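Local structure of calcium uptake protein 3, mitochondrial (Homo sapiens, 6AGI) at residues 17-20 and 21-25; 31-35 and 36-40. The protein senses calcium through its EF-hand domains and, as a disulfide-linked heterodimer with MICU1, regulates the mitochondrial calcium uniporter channel. All blocks are in the same frame, centred on the assembly; numbering follows the deposited sequence.

Interaction 1: residues 17-20 and 21-25; sequences RRFR and LFASI
Arg-18 and Phe-22, one helical turn apart, run side by side and point the same way. Phe-22 CE2 sits over the centre of one guanidinium face, 3.4 Å from Arg-18 CZ. The two planes stand 61° apart, so this is no parallel stack. Arg-18 reaches that position with CG opposite its own backbone N (chi1 -176°) and a chain extended as far as NE. At the base of the pair, Phe-22 N donates to Arg-18 O at 3.0 Å, with an angle of 160° at the hydrogen.

One residue further on, Ala-23 N gives a bond to Phe-19 O at 2.9 Å, more bent, just where the backbone leaves helical angles. Ala-23 CB lies over one face of the Phe-19 ring, 4.4 Å from Phe-19 CZ.

The Arg-18 guanidinium is held by carbonyls at the C-terminal end of helix 35-43 and just past it: NH2 donates to Ala-41 O and Thr-44 O, NH1 to Asp-45 O. A methionine in place of Arg-18 would probably deprive these three carbonyls of the guanidinium donors and leave Phe-22 CE2 without the flat group it rests on.

Phe-22 also packs on Leu-40 and Ala-41 of helix 35-43, while Phe-19 touches Leu-157 of helix 147-158; helix 14-22 thus packs against both helices in its last turn, just before strand 25-27.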
loop_
_atom_site.group_PDB
_atom_site.type_symbol
_atom_site.label_atom_id
_atom_site.label_comp_id
_atom_site.label_asym_id
_atom_site.label_seq_id
_atom_site.Cartn_x
_atom_site.Cartn_y
_atom_site.Cartn_z
ATOM N N ARG B 17 10.835 23.204 -7.336
ATOM C CA ARG B 17 11.587 23.544 -8.537
ATOM C C ARG B 17 10.814 23.200 -9.806
ATOM O O ARG B 17 10.823 23.973 -10.775
ATOM C CB ARG B 17 12.935 22.819 -8.569
ATOM C CG ARG B 17 14.058 23.511 -7.784
ATOM C CD ARG B 17 15.343 22.700 -7.695
ATOM N NE ARG B 17 15.526 21.793 -6.565
ATOM C CZ ARG B 17 15.860 20.510 -6.677
ATOM N NH1 ARG B 17 16.019 19.977 -7.882
ATOM N NH2 ARG B 17 16.052 19.774 -5.586
ATOM N N ARG B 18 10.126 22.041 -9.815
ATOM C CA ARG B 18 9.395 21.618 -11.007
ATOM C C ARG B 18 8.144 22.457 -11.222
ATOM O O ARG B 18 7.822 22.826 -12.365
ATOM C CB ARG B 18 9.025 20.149 -10.906
ATOM C CG ARG B 18 8.333 19.614 -12.160
ATOM C CD ARG B 18 8.570 18.112 -12.372
ATOM N NE ARG B 18 7.792 17.566 -13.481
ATOM C CZ ARG B 18 8.327 17.277 -14.671
ATOM N NH1 ARG B 18 9.621 17.501 -14.867
ATOM N NH2 ARG B 18 7.580 16.793 -15.670
ATOM N N PHE B 19 7.403 22.733 -10.144
ATOM C CA PHE B 19 6.289 23.666 -10.243
ATOM C C PHE B 19 6.753 24.951 -10.901
ATOM O O PHE B 19 6.157 25.423 -11.881
ATOM C CB PHE B 19 5.719 23.996 -8.873
ATOM C CG PHE B 19 4.576 24.951 -8.943
ATOM C CD1 PHE B 19 3.422 24.617 -9.611
ATOM C CD2 PHE B 19 4.715 26.245 -8.451
ATOM C CE1 PHE B 19 2.362 25.514 -9.694
ATOM C CE2 PHE B 19 3.683 27.154 -8.538
ATOM C CZ PHE B 19 2.488 26.796 -9.165
ATOM N N ARG B 20 7.845 25.521 -10.378
ATOM C CA ARG B 20 8.351 26.769 -10.929
ATOM C C ARG B 20 8.795 26.601 -12.378
ATOM O O ARG B 20 8.637 27.525 -13.185
ATOM C CB ARG B 20 9.499 27.283 -10.074
ATOM C CG ARG B 20 9.089 27.739 -8.678
ATOM C CD ARG B 20 10.326 28.112 -7.899
ATOM N NE ARG B 20 11.342 28.567 -8.833
ATOM C CZ ARG B 20 11.885 29.768 -8.822
ATOM N NH1 ARG B 20 11.490 30.657 -7.933
ATOM N NH2 ARG B 20 12.806 30.076 -9.719
ATOM N N LEU B 21 9.347 25.438 -12.730
ATOM C CA LEU B 21 9.812 25.245 -14.098
ATOM C C LEU B 21 8.658 25.302 -15.087
ATOM O O LEU B 21 8.768 25.930 -16.149
ATOM C CB LEU B 21 10.530 23.906 -14.219
ATOM C CG LEU B 21 11.061 23.535 -15.595
ATOM C CD1 LEU B 21 12.213 24.461 -15.961
ATOM C CD2 LEU B 21 11.522 22.121 -15.585
ATOM N N PHE B 22 7.540 24.652 -14.756
ATOM C CA PHE B 22 6.421 24.602 -15.679
ATOM C C PHE B 22 5.446 25.760 -15.540
ATOM O O PHE B 22 4.626 25.957 -16.438
ATOM C CB PHE B 22 5.686 23.285 -15.518
ATOM C CG PHE B 22 6.355 22.146 -16.221
ATOM C CD1 PHE B 22 6.098 21.902 -17.561
ATOM C CD2 PHE B 22 7.233 21.309 -15.555
ATOM C CE1 PHE B 22 6.695 20.856 -18.213
ATOM C CE2 PHE B 22 7.839 20.240 -16.210
ATOM C CZ PHE B 22 7.574 20.018 -17.536
ATOM N N ALA B 23 5.507 26.528 -14.456
ATOM C CA ALA B 23 4.533 27.591 -14.250
ATOM C C ALA B 23 4.772 28.751 -15.209
ATOM O O ALA B 23 5.908 29.050 -15.581
ATOM C CB ALA B 23 4.579 28.079 -12.800
ATOM N N SER B 24 3.680 29.427 -15.593
ATOM C CA SER B 24 3.762 30.534 -16.539
ATOM C C SER B 24 2.995 31.790 -16.121
ATOM O O SER B 24 3.090 32.801 -16.827
ATOM C CB SER B 24 3.322 30.093 -17.954
ATOM O OG SER B 24 1.915 30.026 -18.131
ATOM N N ILE B 25 2.236 31.771 -15.026
ATOM C CA ILE B 25 1.422 32.919 -14.626
ATOM C C ILE B 25 1.969 33.463 -13.313
ATOM O O ILE B 25 2.193 32.705 -12.360
ATOM C CB ILE B 25 -0.063 32.541 -14.450
ATOM C CG1 ILE B 25 -0.590 31.774 -15.661
ATOM C CG2 ILE B 25 -0.907 33.768 -14.207
ATOM C CD1 ILE B 25 -0.616 32.567 -16.925
#

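Interaction 2: residues 31-35 and 36-40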
loop_
_atom_site.group_PDB
_atom_site.type_symbol
_atom_site.label_atom_id
_atom_site.label_comp_id
_atom_site.label_asym_id
_atom_site.label_seq_id
_atom_site.Cartn_x
_atom_site.Cartn_y
_atom_site.Cartn_z
ATOM N N LEU B 31 3.110 32.579 -8.009
ATOM C CA LEU B 31 3.258 31.941 -9.309
ATOM C C LEU B 31 2.183 30.876 -9.543
ATOM O O LEU B 31 1.696 30.233 -8.608
ATOM C CB LEU B 31 4.629 31.302 -9.437
ATOM C CG LEU B 31 5.789 32.267 -9.337
ATOM C CD1 LEU B 31 7.040 31.476 -9.617
ATOM C CD2 LEU B 31 5.643 33.462 -10.285
ATOM N N PHE B 32 1.832 30.675 -10.813
ATOM C CA PHE B 32 0.749 29.762 -11.148
ATOM C C PHE B 32 1.070 28.937 -12.378
ATOM O O PHE B 32 1.821 29.332 -13.270
ATOM C CB PHE B 32 -0.589 30.478 -11.395
ATOM C CG PHE B 32 -1.120 31.165 -10.200
ATOM C CD1 PHE B 32 -1.807 30.456 -9.240
ATOM C CD2 PHE B 32 -0.916 32.513 -10.022
ATOM C CE1 PHE B 32 -2.298 31.086 -8.119
ATOM C CE2 PHE B 32 -1.399 33.164 -8.899
ATOM C CZ PHE B 32 -2.096 32.449 -7.945
ATOM N N MET B 33 0.390 27.814 -12.433
ATOM C CA MET B 33 0.394 26.904 -13.555
ATOM C C MET B 33 -0.932 27.117 -14.282
ATOM O O MET B 33 -1.955 27.379 -13.636
ATOM C CB MET B 33 0.523 25.497 -12.950
ATOM C CG MET B 33 1.181 24.385 -13.698
ATOM S SD MET B 33 1.489 23.054 -12.511
ATOM C CE MET B 33 3.186 22.726 -12.833
ATOM N N THR B 34 -0.936 27.073 -15.611
ATOM C CA THR B 34 -2.221 26.960 -16.290
ATOM C C THR B 34 -2.590 25.495 -16.441
ATOM O O THR B 34 -1.764 24.605 -16.205
ATOM C CB THR B 34 -2.176 27.637 -17.647
ATOM O OG1 THR B 34 -1.118 27.074 -18.424
ATOM C CG2 THR B 34 -1.992 29.121 -17.482
ATOM N N PRO B 35 -3.841 25.193 -16.811
ATOM C CA PRO B 35 -4.178 23.779 -17.052
ATOM C C PRO B 35 -3.297 23.143 -18.114
ATOM O O PRO B 35 -2.879 21.985 -17.950
ATOM C CB PRO B 35 -5.648 23.839 -17.457
ATOM C CG PRO B 35 -6.147 25.083 -16.755
ATOM C CD PRO B 35 -5.031 26.064 -16.827
ATOM N N TYR B 36 -2.956 23.875 -19.184
ATOM C CA TYR B 36 -1.997 23.325 -20.144
ATOM C C TYR B 36 -0.638 23.087 -19.472
ATOM O O TYR B 36 -0.044 22.008 -19.616
ATOM C CB TYR B 36 -1.848 24.243 -21.369
ATOM C CG TYR B 36 -1.070 23.619 -22.509
ATOM C CD1 TYR B 36 -1.181 22.258 -22.787
ATOM C CD2 TYR B 36 -0.245 24.379 -23.317
ATOM C CE1 TYR B 36 -0.474 21.665 -23.834
ATOM C CE2 TYR B 36 0.477 23.801 -24.375
ATOM C CZ TYR B 36 0.355 22.440 -24.629
ATOM O OH TYR B 36 1.047 21.837 -25.671
ATOM N N ASP B 37 -0.173 24.047 -18.658
ATOM C CA ASP B 37 1.123 23.871 -18.013
ATOM C C ASP B 37 1.136 22.648 -17.117
ATOM O O ASP B 37 2.160 21.955 -17.034
ATOM C CB ASP B 37 1.487 25.080 -17.150
ATOM C CG ASP B 37 1.911 26.273 -17.947
ATOM O OD1 ASP B 37 2.658 26.097 -18.938
ATOM O OD2 ASP B 37 1.543 27.391 -17.528
ATOM N N PHE B 38 0.004 22.345 -16.473
ATOM C CA PHE B 38 -0.073 21.125 -15.696
ATOM C C PHE B 38 -0.019 19.883 -16.593
ATOM O O PHE B 38 0.705 18.917 -16.294
ATOM C CB PHE B 38 -1.309 21.146 -14.824
ATOM C CG PHE B 38 -1.529 19.859 -14.130
ATOM C CD1 PHE B 38 -0.783 19.517 -13.011
ATOM C CD2 PHE B 38 -2.437 18.945 -14.645
ATOM C CE1 PHE B 38 -0.968 18.321 -12.400
ATOM C CE2 PHE B 38 -2.619 17.735 -14.031
ATOM C CZ PHE B 38 -1.885 17.430 -12.904
ATOM N N ILE B 39 -0.807 19.874 -17.673
ATOM C CA ILE B 39 -0.761 18.752 -18.613
ATOM C C ILE B 39 0.670 18.474 -19.067
ATOM O O ILE B 39 1.106 17.315 -19.153
ATOM C CB ILE B 39 -1.692 19.002 -19.810
ATOM C CG1 ILE B 39 -3.154 19.091 -19.318
ATOM C CG2 ILE B 39 -1.500 17.909 -20.854
ATOM C CD1 ILE B 39 -4.172 19.394 -20.413
ATOM N N LEU B 40 1.410 19.535 -19.403
ATOM C CA LEU B 40 2.807 19.360 -19.776
ATOM C C LEU B 40 3.618 18.836 -18.603
ATOM O O LEU B 40 4.414 17.899 -18.761
ATOM C CB LEU B 40 3.376 20.676 -20.307
ATOM C CG LEU B 40 2.779 21.065 -21.669
ATOM C CD1 LEU B 40 3.176 22.454 -22.164
ATOM C CD2 LEU B 40 3.097 19.993 -22.716
#
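Thr-34 and Asp-37 form a capping box at the start of helix 35-43. In one direction Asp-37 N donates to Thr-34 OG1 at 3.2 Å; in the other, Thr-34 N donates to Asp-37 OD2 at 3.1 Å. The second bond is nearly straight, 169° at the hydrogen, and reaches OD2 on its anti side, 16° out of the carboxylate plane. The threonine hydroxyl occupies the space between its own backbone N and carbonyl carbon (chi1 56°), which brings OG1 to the first turn; there it also gives a weak bond to Asp-37 OD2. That oxygen is also hydrogen-bonded to Ser-24 OG, so one carboxylate oxygen gathers a backbone amide and two hydroxyls.

The next amides find main-chain acceptors. Phe-38 N bonds to Thr-34 O at 2.9 Å, almost in line with the carbonyl, and Ile-39 N to Pro-35 O at 3.0 Å. Pro-35 itself, as the first helical residue, has no amide hydrogen needing a partner.

Beside this polar network, Met-33 CG rests 3.5 Å from Asp-37 CB, and Met-33 SD lies at the edge of the Phe-38 ring, near its plane, 4.1 Å from Phe-38 CB.

The turn from strand 30-32 into helix 35-43 is thus covered by helix 90-101 (Tyr-93 on Met-33 and Phe-38) and helix 14-22 (Phe-19 and Phe-22 on Met-33), with Thr-34 on Ile-25 of strand 25-27.

Overall arrangement
From the N terminus, interaction 1 comes first, at the end of helix 14-22, and closes before interaction 2, which runs from the end of strand 30-32 into helix 35-43. The two are in series: each is local, spanning a helical turn, so neither encloses nor crosses the other. Interaction 1 runs into strand 25-27 and interaction 2 starts in the antiparallel strand 30-32; the turn of the hairpin links them. Ser-24 and Ile-25 both face Phe-32 in a classic beta bulge. This return brings the contact centres to about 8 Å apart. Together they join two helices to the small sheet, on the same side of the chain's centre and away from the calcium sites.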